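Local coordinates for protein TssK (Serratia sp. FS14, PDB 5Y0E) that probably serves as a trimeric baseplate component of the bacterial type VI secretion system, helping to dock the baseplate on the membrane-embedded complex, at residues 210-214 and 241-245; 203-207 and 248-252; 101-105 and 120-124; 40-44 and 67-71. All blocks are in the same frame, centred on the assembly; numbering follows the deposited sequence.

Interaction 1 (210-214 and 241-245); sequences LQQRS and INRHL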
loop_
_atom_site.group_PDB
_atom_site.type_symbol
_atom_site.label_atom_id
_atom_site.label_comp_id
_atom_site.label_asym_id
_atom_site.label_seq_id
_atom_site.Cartn_x
_atom_site.Cartn_y
_atom_site.Cartn_z
ATOM N N LEU A 210 3.521 -14.127 -8.165
ATOM C CA LEU A 210 3.591 -12.994 -9.064
ATOM C C LEU A 210 4.858 -13.033 -9.900
ATOM O O LEU A 210 4.839 -12.640 -11.064
ATOM C CB LEU A 210 3.483 -11.697 -8.290
ATOM C CG LEU A 210 2.170 -11.524 -7.557
ATOM C CD1 LEU A 210 2.229 -10.309 -6.668
ATOM C CD2 LEU A 210 1.023 -11.422 -8.521
ATOM N N GLN A 211 5.955 -13.544 -9.359
ATOM C CA GLN A 211 7.134 -13.642 -10.201
ATOM C C GLN A 211 6.938 -14.693 -11.277
ATOM O O GLN A 211 7.383 -14.513 -12.413
ATOM C CB GLN A 211 8.370 -13.931 -9.362
ATOM C CG GLN A 211 8.800 -12.745 -8.518
ATOM C CD GLN A 211 9.617 -13.151 -7.326
ATOM O OE1 GLN A 211 9.611 -14.308 -6.932
ATOM N NE2 GLN A 211 10.315 -12.203 -6.737
ATOM N N GLN A 212 6.246 -15.778 -10.948
ATOM C CA GLN A 212 6.040 -16.826 -11.931
ATOM C C GLN A 212 5.134 -16.342 -13.058
ATOM O O GLN A 212 5.482 -16.453 -14.236
ATOM C CB GLN A 212 5.492 -18.070 -11.241
ATOM C CG GLN A 212 6.527 -18.773 -10.391
ATOM C CD GLN A 212 5.948 -19.565 -9.228
ATOM O OE1 GLN A 212 4.750 -19.645 -9.053
ATOM N NE2 GLN A 212 6.812 -20.153 -8.431
ATOM N N ARG A 213 4.001 -15.744 -12.720
ATOM C CA ARG A 213 3.071 -15.383 -13.774
ATOM C C ARG A 213 3.611 -14.240 -14.605
ATOM O O ARG A 213 3.376 -14.172 -15.815
ATOM C CB ARG A 213 1.707 -15.031 -13.184
ATOM C CG ARG A 213 1.016 -16.204 -12.518
ATOM C CD ARG A 213 1.090 -17.433 -13.348
ATOM N NE ARG A 213 0.549 -17.242 -14.680
ATOM C CZ ARG A 213 1.029 -17.843 -15.763
ATOM N NH1 ARG A 213 2.067 -18.663 -15.668
ATOM N NH2 ARG A 213 0.488 -17.591 -16.945
ATOM N N SER A 214 4.335 -13.338 -13.967
ATOM C CA SER A 214 4.977 -12.239 -14.667
ATOM C C SER A 214 5.973 -12.736 -15.703
ATOM O O SER A 214 6.010 -12.255 -16.837
ATOM C CB SER A 214 5.681 -11.367 -13.644
ATOM O OG SER A 214 5.804 -10.080 -14.140
ATOM N N ILE A 241 -0.559 -7.635 -12.637
ATOM C CA ILE A 241 0.484 -8.384 -11.963
ATOM C C ILE A 241 1.708 -7.501 -11.714
ATOM O O ILE A 241 2.316 -7.553 -10.647
ATOM C CB ILE A 241 0.811 -9.643 -12.789
ATOM C CG1 ILE A 241 -0.411 -10.562 -12.822
ATOM C CG2 ILE A 241 1.985 -10.380 -12.261
ATOM C CD1 ILE A 241 -0.251 -11.762 -13.694
ATOM N N ASN A 242 2.056 -6.650 -12.670
ATOM C CA ASN A 242 3.285 -5.871 -12.550
ATOM C C ASN A 242 3.192 -4.832 -11.441
ATOM O O ASN A 242 4.146 -4.641 -10.694
ATOM C CB ASN A 242 3.619 -5.226 -13.882
ATOM C CG ASN A 242 4.283 -6.185 -14.820
ATOM O OD1 ASN A 242 4.828 -7.182 -14.397
ATOM N ND2 ASN A 242 4.265 -5.876 -16.096
ATOM N N ARG A 243 2.044 -4.178 -11.299
ATOM C CA ARG A 243 1.842 -3.262 -10.187
ATOM C C ARG A 243 2.105 -3.934 -8.847
ATOM O O ARG A 243 2.700 -3.332 -7.951
ATOM C CB ARG A 243 0.424 -2.702 -10.206
ATOM C CG ARG A 243 0.127 -1.850 -8.994
ATOM C CD ARG A 243 -1.331 -1.644 -8.724
ATOM N NE ARG A 243 -2.100 -1.553 -9.957
ATOM C CZ ARG A 243 -3.418 -1.687 -10.033
ATOM N NH1 ARG A 243 -4.107 -1.912 -8.945
ATOM N NH2 ARG A 243 -4.043 -1.602 -11.198
ATOM N N HIS A 244 1.664 -5.172 -8.687
ATOM C CA HIS A 244 1.784 -5.861 -7.418
ATOM C C HIS A 244 3.134 -6.541 -7.216
ATOM O O HIS A 244 3.484 -6.859 -6.087
ATOM C CB HIS A 244 0.622 -6.851 -7.287
ATOM C CG HIS A 244 -0.693 -6.173 -7.124
ATOM N ND1 HIS A 244 -1.488 -5.831 -8.188
ATOM C CD2 HIS A 244 -1.323 -5.707 -6.024
ATOM C CE1 HIS A 244 -2.560 -5.199 -7.752
ATOM N NE2 HIS A 244 -2.479 -5.105 -6.443
ATOM N N LEU A 245 3.899 -6.769 -8.277
ATOM C CA LEU A 245 5.308 -7.092 -8.109
ATOM C C LEU A 245 6.003 -6.065 -7.220
ATOM O O LEU A 245 6.781 -6.416 -6.322
ATOM C CB LEU A 245 5.987 -7.140 -9.466
ATOM C CG LEU A 245 6.058 -8.481 -10.175
ATOM C CD1 LEU A 245 6.904 -8.334 -11.422
ATOM C CD2 LEU A 245 6.641 -9.516 -9.256
#
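L210 and I241 supply the firm centre of this contact, where two helices run antiparallel with their short segments 9.7 Å apart at closest approach and inclined at 142°. L210 sends its two methyls to different neighbours: CD2 meets I241 CG2 at 4.0 Å, while CD1 reaches round to H244, lying 3.9 Å from H244 CB. L245 adds a further apolar contact, its CD2 4.0 Å from L210 CB, and its other methyl, CD1, 4.0 Å from S214 CB. Both arms of I241 are used as well. With CG2 anti to the backbone N, that methyl lies against L210 and S214, and CD1 on the other arm packs 3.8 Å from R213 CB. This is a helical hairpin, formed by helices 197-222 and 229-253 of the four-helix bundle that makes up the middle of TssK, and its apolar interlocking is the usual way such bundles hold together. The flanks, partly exposed, contribute less: R213 and Q211 each touch through one side-chain atom. R213 gives the partner helix its CB, then bends at chi2 and chi3 and carries its guanidinium off toward Q216, so its charge lies at the partly exposed margin. Q211 touches L245 CD2 through CG at 4.0 Å, its chain otherwise extended, and T321 of strand 317-324 packs on it. The second subunit covers N242, whose ND2 bonds to S275 OG and R280 O there, and the H244 ring stacks on F269 of its own chain.

Interaction 2 (203-207 and 248-252); sequences INDLQ and VSHAY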
loop_
_atom_site.group_PDB
_atom_site.type_symbol
_atom_site.label_atom_id
_atom_site.label_comp_id
_atom_site.label_asym_id
_atom_site.label_seq_id
_atom_site.Cartn_x
_atom_site.Cartn_y
_atom_site.Cartn_z
ATOM N N ILE A 203 3.072 -13.468 2.339
ATOM C CA ILE A 203 3.793 -12.519 1.511
ATOM C C ILE A 203 4.743 -13.249 0.584
ATOM O O ILE A 203 4.787 -12.998 -0.621
ATOM C CB ILE A 203 4.542 -11.505 2.385
ATOM C CG1 ILE A 203 3.565 -10.686 3.209
ATOM C CG2 ILE A 203 5.407 -10.608 1.543
ATOM C CD1 ILE A 203 4.289 -9.773 4.192
ATOM N N ASN A 204 5.507 -14.174 1.132
ATOM C CA ASN A 204 6.520 -14.820 0.329
ATOM C C ASN A 204 5.891 -15.675 -0.759
ATOM O O ASN A 204 6.375 -15.701 -1.893
ATOM C CB ASN A 204 7.441 -15.620 1.239
ATOM C CG ASN A 204 8.548 -16.275 0.500
ATOM O OD1 ASN A 204 9.359 -15.638 -0.164
ATOM N ND2 ASN A 204 8.592 -17.571 0.603
ATOM N N ASP A 205 4.787 -16.340 -0.451
ATOM C CA ASP A 205 4.085 -17.104 -1.471
ATOM C C ASP A 205 3.536 -16.208 -2.566
ATOM O O ASP A 205 3.700 -16.495 -3.751
ATOM C CB ASP A 205 2.959 -17.905 -0.841
ATOM C CG ASP A 205 3.458 -19.076 -0.066
ATOM O OD1 ASP A 205 4.581 -19.532 -0.323
ATOM O OD2 ASP A 205 2.726 -19.537 0.806
ATOM N N LEU A 206 2.855 -15.134 -2.192
ATOM C CA LEU A 206 2.260 -14.286 -3.212
ATOM C C LEU A 206 3.323 -13.695 -4.130
ATOM O O LEU A 206 3.110 -13.558 -5.338
ATOM C CB LEU A 206 1.433 -13.194 -2.560
ATOM C CG LEU A 206 0.850 -12.222 -3.561
ATOM C CD1 LEU A 206 -0.080 -12.970 -4.486
ATOM C CD2 LEU A 206 0.129 -11.108 -2.869
ATOM N N GLN A 207 4.492 -13.376 -3.584
ATOM C CA GLN A 207 5.538 -12.819 -4.417
ATOM C C GLN A 207 6.005 -13.837 -5.442
ATOM O O GLN A 207 6.170 -13.509 -6.615
ATOM C CB GLN A 207 6.686 -12.313 -3.545
ATOM C CG GLN A 207 7.890 -11.807 -4.330
ATOM C CD GLN A 207 8.937 -11.079 -3.480
ATOM O OE1 GLN A 207 9.103 -9.873 -3.588
ATOM N NE2 GLN A 207 9.641 -11.814 -2.652
ATOM N N VAL A 248 4.287 -5.984 -3.496
ATOM C CA VAL A 248 4.591 -7.083 -2.599
ATOM C C VAL A 248 6.067 -7.084 -2.270
ATOM O O VAL A 248 6.452 -7.410 -1.148
ATOM C CB VAL A 248 4.115 -8.432 -3.187
ATOM C CG1 VAL A 248 5.073 -8.998 -4.186
ATOM C CG2 VAL A 248 3.899 -9.444 -2.104
ATOM N N SER A 249 6.906 -6.670 -3.215
ATOM C CA SER A 249 8.320 -6.477 -2.922
ATOM C C SER A 249 8.518 -5.520 -1.759
ATOM O O SER A 249 9.301 -5.780 -0.849
ATOM C CB SER A 249 9.032 -5.935 -4.146
ATOM O OG SER A 249 10.408 -6.030 -3.955
ATOM N N HIS A 250 7.829 -4.396 -1.786
ATOM C CA HIS A 250 7.917 -3.479 -0.671
ATOM C C HIS A 250 7.480 -4.157 0.618
ATOM O O HIS A 250 8.153 -4.056 1.644
ATOM C CB HIS A 250 7.068 -2.246 -0.951
ATOM C CG HIS A 250 7.311 -1.127 0.002
ATOM N ND1 HIS A 250 8.459 -0.366 -0.026
ATOM C CD2 HIS A 250 6.569 -0.654 1.023
ATOM C CE1 HIS A 250 8.399 0.540 0.927
ATOM N NE2 HIS A 250 7.266 0.381 1.584
ATOM N N ALA A 251 6.350 -4.859 0.578
ATOM C CA ALA A 251 5.881 -5.577 1.756
ATOM C C ALA A 251 6.911 -6.581 2.229
ATOM O O ALA A 251 7.196 -6.683 3.421
ATOM C CB ALA A 251 4.564 -6.274 1.439
ATOM N N TYR A 252 7.491 -7.315 1.301
ATOM C CA TYR A 252 8.436 -8.357 1.649
ATOM C C TYR A 252 9.665 -7.798 2.336
ATOM O O TYR A 252 10.244 -8.450 3.200
ATOM C CB TYR A 252 8.813 -9.094 0.376
ATOM C CG TYR A 252 9.838 -10.168 0.495
ATOM C CD1 TYR A 252 9.487 -11.429 0.926
ATOM C CD2 TYR A 252 11.149 -9.949 0.103
ATOM C CE1 TYR A 252 10.404 -12.431 1.005
ATOM C CE2 TYR A 252 12.077 -10.952 0.177
ATOM C CZ TYR A 252 11.691 -12.194 0.632
ATOM O OH TYR A 252 12.593 -13.210 0.720
HETATM O O HOH W 1 11.988 -8.620 -3.991
#
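Q207 and Y252 carry much of the contact where 203-207 meets 248-252 in the antiparallel hairpin, part of the four-helix bundle of TssK, with the segment axes inclined at 150°. Their side chains cross nearly at right angles. Q207 extends with CG anti to the backbone N, which carries the amide across to the partner helix and places NE2 3.4 Å above the centre of one face of the Y252 ring, the amide plane tilted 56° from the ring. The edge of the same ring belongs to I203: its CG2 sits near the ring plane and 3.9 Å from Y252 CB. N204 instead lies alongside the tyrosine, pointing the same way, with OD1 3.6 Å from CE1 of Y252. V248 makes the main apolar contacts from its helix, with CG1 3.7 Å from Q207 CB and CG2 4.1 Å from I203 CG2. L262 and W266 of helix 259-273 cover the I203 side. The remaining end of the Q207 amide is bridged to S249 through a water, which donates to Q207 OE1 at 3.2 Å and is also hydrogen-bonded to S249 OG at 3.0 Å.

Interaction 3 (101-105 and 120-124); sequences ALPTY and ALARY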
loop_
_atom_site.group_PDB
_atom_site.type_symbol
_atom_site.label_atom_id
_atom_site.label_comp_id
_atom_site.label_asym_id
_atom_site.label_seq_id
_atom_site.Cartn_x
_atom_site.Cartn_y
_atom_site.Cartn_z
ATOM N N ALA A 101 -3.912 -12.327 28.867
ATOM C CA ALA A 101 -4.832 -11.375 29.420
ATOM C C ALA A 101 -4.317 -10.490 30.522
ATOM O O ALA A 101 -3.329 -10.755 31.127
ATOM C CB ALA A 101 -6.066 -12.096 29.888
ATOM N N LEU A 102 -5.043 -9.423 30.770
ATOM C CA LEU A 102 -4.691 -8.467 31.781
ATOM C C LEU A 102 -5.958 -7.892 32.286
ATOM O O LEU A 102 -6.860 -7.667 31.535
ATOM C CB LEU A 102 -3.859 -7.356 31.181
ATOM C CG LEU A 102 -3.435 -6.299 32.176
ATOM C CD1 LEU A 102 -2.310 -6.845 33.016
ATOM C CD2 LEU A 102 -3.035 -5.016 31.483
ATOM N N PRO A 103 -6.036 -7.651 33.578
ATOM C CA PRO A 103 -7.235 -7.089 34.161
ATOM C C PRO A 103 -7.384 -5.655 33.774
ATOM O O PRO A 103 -6.418 -4.981 33.576
ATOM C CB PRO A 103 -6.955 -7.167 35.640
ATOM C CG PRO A 103 -5.959 -8.225 35.773
ATOM C CD PRO A 103 -5.088 -8.078 34.596
ATOM N N THR A 104 -8.610 -5.208 33.653
ATOM C CA THR A 104 -8.871 -3.828 33.305
ATOM C C THR A 104 -8.713 -2.944 34.536
ATOM O O THR A 104 -8.994 -3.362 35.660
ATOM C CB THR A 104 -10.275 -3.688 32.744
ATOM O OG1 THR A 104 -11.207 -3.926 33.789
ATOM C CG2 THR A 104 -10.514 -4.711 31.653
ATOM N N TYR A 105 -8.250 -1.714 34.318
ATOM C CA TYR A 105 -8.157 -0.760 35.411
ATOM C C TYR A 105 -9.545 -0.350 35.868
ATOM O O TYR A 105 -10.364 0.094 35.063
ATOM C CB TYR A 105 -7.375 0.486 34.999
ATOM C CG TYR A 105 -7.256 1.470 36.138
ATOM C CD1 TYR A 105 -8.260 2.389 36.399
ATOM C CD2 TYR A 105 -6.162 1.452 36.981
ATOM C CE1 TYR A 105 -8.173 3.253 37.450
ATOM C CE2 TYR A 105 -6.071 2.316 38.032
ATOM C CZ TYR A 105 -7.078 3.215 38.259
ATOM O OH TYR A 105 -6.994 4.094 39.306
ATOM N N ALA A 120 -7.348 -12.108 41.622
ATOM C CA ALA A 120 -7.243 -10.749 42.072
ATOM C C ALA A 120 -7.068 -9.897 40.851
ATOM O O ALA A 120 -6.165 -10.088 40.074
ATOM C CB ALA A 120 -6.079 -10.592 43.009
ATOM N N LEU A 121 -7.954 -8.947 40.687
ATOM C CA LEU A 121 -7.890 -8.095 39.532
ATOM C C LEU A 121 -6.974 -6.902 39.572
ATOM O O LEU A 121 -7.282 -5.875 39.019
ATOM C CB LEU A 121 -9.286 -7.640 39.202
ATOM C CG LEU A 121 -10.156 -8.873 39.161
ATOM C CD1 LEU A 121 -11.602 -8.459 39.182
ATOM C CD2 LEU A 121 -9.839 -9.640 37.903
ATOM N N ALA A 122 -5.840 -7.047 40.211
ATOM C CA ALA A 122 -4.883 -5.983 40.265
ATOM C C ALA A 122 -4.027 -6.032 39.029
ATOM O O ALA A 122 -3.723 -7.075 38.540
ATOM C CB ALA A 122 -4.034 -6.114 41.500
ATOM N N ARG A 123 -3.628 -4.886 38.532
ATOM C CA ARG A 123 -2.826 -4.853 37.348
ATOM C C ARG A 123 -1.365 -5.027 37.645
ATOM O O ARG A 123 -0.616 -5.448 36.809
ATOM C CB ARG A 123 -3.053 -3.553 36.604
ATOM C CG ARG A 123 -4.334 -3.535 35.815
ATOM C CD ARG A 123 -4.769 -2.155 35.404
ATOM N NE ARG A 123 -3.842 -1.574 34.471
ATOM C CZ ARG A 123 -3.957 -1.643 33.159
ATOM N NH1 ARG A 123 -4.960 -2.269 32.615
ATOM N NH2 ARG A 123 -3.066 -1.072 32.394
ATOM N N TYR A 124 -0.959 -4.732 38.858
ATOM C CA TYR A 124 0.436 -4.835 39.171
ATOM C C TYR A 124 0.770 -5.621 40.406
ATOM O O TYR A 124 -0.005 -5.708 41.318
ATOM C CB TYR A 124 1.017 -3.441 39.316
ATOM C CG TYR A 124 1.060 -2.655 38.043
ATOM C CD1 TYR A 124 2.138 -2.729 37.219
ATOM C CD2 TYR A 124 0.023 -1.840 37.680
ATOM C CE1 TYR A 124 2.189 -2.022 36.062
ATOM C CE2 TYR A 124 0.063 -1.127 36.521
ATOM C CZ TYR A 124 1.156 -1.224 35.718
ATOM O OH TYR A 124 1.216 -0.523 34.561
#
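A turn about the CG-CD bond of R123 (chi3 66°) folds its chain over toward P103 and L102, and the guanidinium ends up beside the last residues of strand 96-103. There NH1 donates to P103 O at 3.2 Å, in the carbonyl plane but far from straight, with 135° at the hydrogen and the acceptor tilted 28° out of the guanidinium plane. L102 CD2 lies over one face of that group, 3.5 Å from NH1. The aliphatic part is used too: R123 CD packs 3.7 Å from Y105 CB and sits at the edge of the tyrosine ring, whose OH bonds to N25. P103 meets the incoming chain with its own ring, CB lying 3.6 Å from L121 O and CG 3.7 Å from A122 O. Beyond the carbonyl, NH1 makes a salt bridge with D71 and NH2 bonds to T73 OG1, so three partners fix the rotation of the buried guanidinium. The loop entering strand 124-131 is thus fastened to the C-terminal end of strand 96-103, within the mixed sheet of the β-rich N-terminal part of TssK, which probably resembles the shoulder domain of siphophage receptor-binding proteins.

Interaction 4 (40-44 and 67-71); sequences GCFWG and GIMPD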
loop_
_atom_site.group_PDB
_atom_site.type_symbol
_atom_site.label_atom_id
_atom_site.label_comp_id
_atom_site.label_asym_id
_atom_site.label_seq_id
_atom_site.Cartn_x
_atom_site.Cartn_y
_atom_site.Cartn_z
ATOM N N GLY A 40 -6.091 2.951 14.290
ATOM C CA GLY A 40 -7.008 1.848 14.423
ATOM C C GLY A 40 -6.252 0.538 14.529
ATOM O O GLY A 40 -5.129 0.396 14.042
ATOM N N CYS A 41 -6.882 -0.428 15.179
ATOM C CA CYS A 41 -6.307 -1.763 15.338
ATOM C C CYS A 41 -4.964 -1.675 16.041
ATOM O O CYS A 41 -3.974 -2.258 15.607
ATOM C CB CYS A 41 -6.177 -2.483 13.993
ATOM S SG CYS A 41 -7.689 -2.577 13.039
ATOM N N PHE A 42 -4.950 -0.936 17.147
ATOM C CA PHE A 42 -3.731 -0.569 17.853
ATOM C C PHE A 42 -3.213 -1.649 18.788
ATOM O O PHE A 42 -2.081 -1.534 19.255
ATOM C CB PHE A 42 -3.968 0.704 18.645
ATOM C CG PHE A 42 -5.104 0.607 19.610
ATOM C CD1 PHE A 42 -4.941 0.013 20.836
ATOM C CD2 PHE A 42 -6.331 1.123 19.297
ATOM C CE1 PHE A 42 -5.968 -0.078 21.709
ATOM C CE2 PHE A 42 -7.366 1.029 20.186
ATOM C CZ PHE A 42 -7.180 0.433 21.386
ATOM N N TRP A 43 -4.008 -2.673 19.077
ATOM C CA TRP A 43 -3.635 -3.756 19.966
ATOM C C TRP A 43 -3.100 -4.932 19.172
ATOM O O TRP A 43 -3.423 -5.100 18.003
ATOM C CB TRP A 43 -4.833 -4.203 20.789
ATOM C CG TRP A 43 -5.918 -4.750 19.952
ATOM C CD1 TRP A 43 -6.163 -6.058 19.681
ATOM C CD2 TRP A 43 -6.900 -4.004 19.241
ATOM N NE1 TRP A 43 -7.243 -6.173 18.860
ATOM C CE2 TRP A 43 -7.721 -4.927 18.581
ATOM C CE3 TRP A 43 -7.171 -2.642 19.108
ATOM C CZ2 TRP A 43 -8.795 -4.536 17.801
ATOM C CZ3 TRP A 43 -8.224 -2.253 18.338
ATOM C CH2 TRP A 43 -9.031 -3.195 17.688
ATOM N N GLY A 44 -2.278 -5.734 19.808
ATOM C CA GLY A 44 -1.813 -6.970 19.228
ATOM C C GLY A 44 -0.386 -7.212 19.624
ATOM O O GLY A 44 0.166 -6.504 20.453
ATOM N N GLY A 67 3.884 -6.091 22.779
ATOM C CA GLY A 67 2.732 -5.625 22.046
ATOM C C GLY A 67 1.923 -4.662 22.887
ATOM O O GLY A 67 2.447 -4.018 23.781
ATOM N N ILE A 68 0.637 -4.599 22.583
ATOM C CA ILE A 68 -0.296 -3.699 23.233
ATOM C C ILE A 68 -1.612 -4.423 23.472
ATOM O O ILE A 68 -2.153 -5.061 22.567
ATOM C CB ILE A 68 -0.514 -2.435 22.388
ATOM C CG1 ILE A 68 0.687 -1.519 22.529
ATOM C CG2 ILE A 68 -1.730 -1.698 22.846
ATOM C CD1 ILE A 68 0.988 -0.766 21.313
ATOM N N MET A 69 -2.129 -4.313 24.674
ATOM C CA MET A 69 -3.375 -4.939 25.033
ATOM C C MET A 69 -4.539 -4.114 24.524
ATOM O O MET A 69 -4.386 -2.945 24.191
ATOM C CB MET A 69 -3.457 -5.099 26.543
ATOM C CG MET A 69 -2.360 -5.986 27.109
ATOM S SD MET A 69 -2.394 -7.708 26.546
ATOM C CE MET A 69 -3.929 -8.218 27.233
ATOM N N PRO A 70 -5.717 -4.711 24.420
ATOM C CA PRO A 70 -6.854 -3.965 23.881
ATOM C C PRO A 70 -7.206 -2.737 24.674
ATOM O O PRO A 70 -7.795 -1.813 24.113
ATOM C CB PRO A 70 -7.981 -4.998 23.906
ATOM C CG PRO A 70 -7.287 -6.241 23.682
ATOM C CD PRO A 70 -5.971 -6.155 24.397
ATOM N N ASP A 71 -6.871 -2.691 25.952
ATOM C CA ASP A 71 -7.165 -1.528 26.769
ATOM C C ASP A 71 -6.102 -0.444 26.660
ATOM O O ASP A 71 -6.217 0.574 27.335
ATOM C CB ASP A 71 -7.335 -1.930 28.228
ATOM C CG ASP A 71 -6.042 -2.289 28.872
ATOM O OD1 ASP A 71 -5.080 -2.613 28.156
ATOM O OD2 ASP A 71 -5.990 -2.264 30.102
#
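W43 packs against I68 where a loop begins a strand, next to an antiparallel pairing in the three-stranded sheet of strands 44-50, 62-68 and 74-78. The pair itself is G44 with I68, a hydrogen-bonded pair: G44 N donates to I68 O at 2.8 Å (156° at the hydrogen) and I68 N to G44 O at 2.9 Å (163°). Taken from CB outward, W43 shows how the loop packs on the strand end. CB rests 3.3 Å from I68 O and 3.7 Å from M69 O. CG lies between the backbone N and the carbonyl carbon (chi1 63°), a torsion that turns the indole toward P70, and CG comes close to P70 CA. CD1 is next, 4.2 Å from P70 CG, the two side chains crossing at about a right angle. NE1 then leaves the contact to bond D292 OD1, and H291 meets the ring edge-to-face. On the six-membered side, CE3 is set 3.6 Å above the centre of the F42 ring, so it covers one face of its neighbour's ring. F42 in turn reaches the other segment with its edge: CE1 lies 3.5 Å from P70 O, and CD1 is near I68 CG2. The carbonyl oxygen of F42, facing I68, accepts a hydrogen bond from H38 NE2 of the second subunit, tying this loop to that subunit. At the strand side the bare CA of G67 makes a CA-H...O contact with G44 O at 3.1 Å.

The four contacts fall into two pairs. Interactions 1 and 2 are successive layers of one hairpin, their centres 10 Å apart, joined where L210 CD1 meets V248 CG1 at 4.0 Å. Interactions 3 and 4 lie 16 Å apart between centres in the N-terminal β-rich part and are joined by charge: R123 NH1 and D71 OD2 form a salt bridge at 2.7 Å, and M69 CE packs on A101 CA at 3.9 Å. The pairs do not touch: interactions 2 and 4 come to about 16 Å between nearest atoms, while interactions 1 and 3 are 48 Å apart between centres. Interactions 1, 2 and 4 each touch the second subunit. A sulfate, probably from the crystallisation liquor, lies about 4 Å from the A251 side chain in interaction 2.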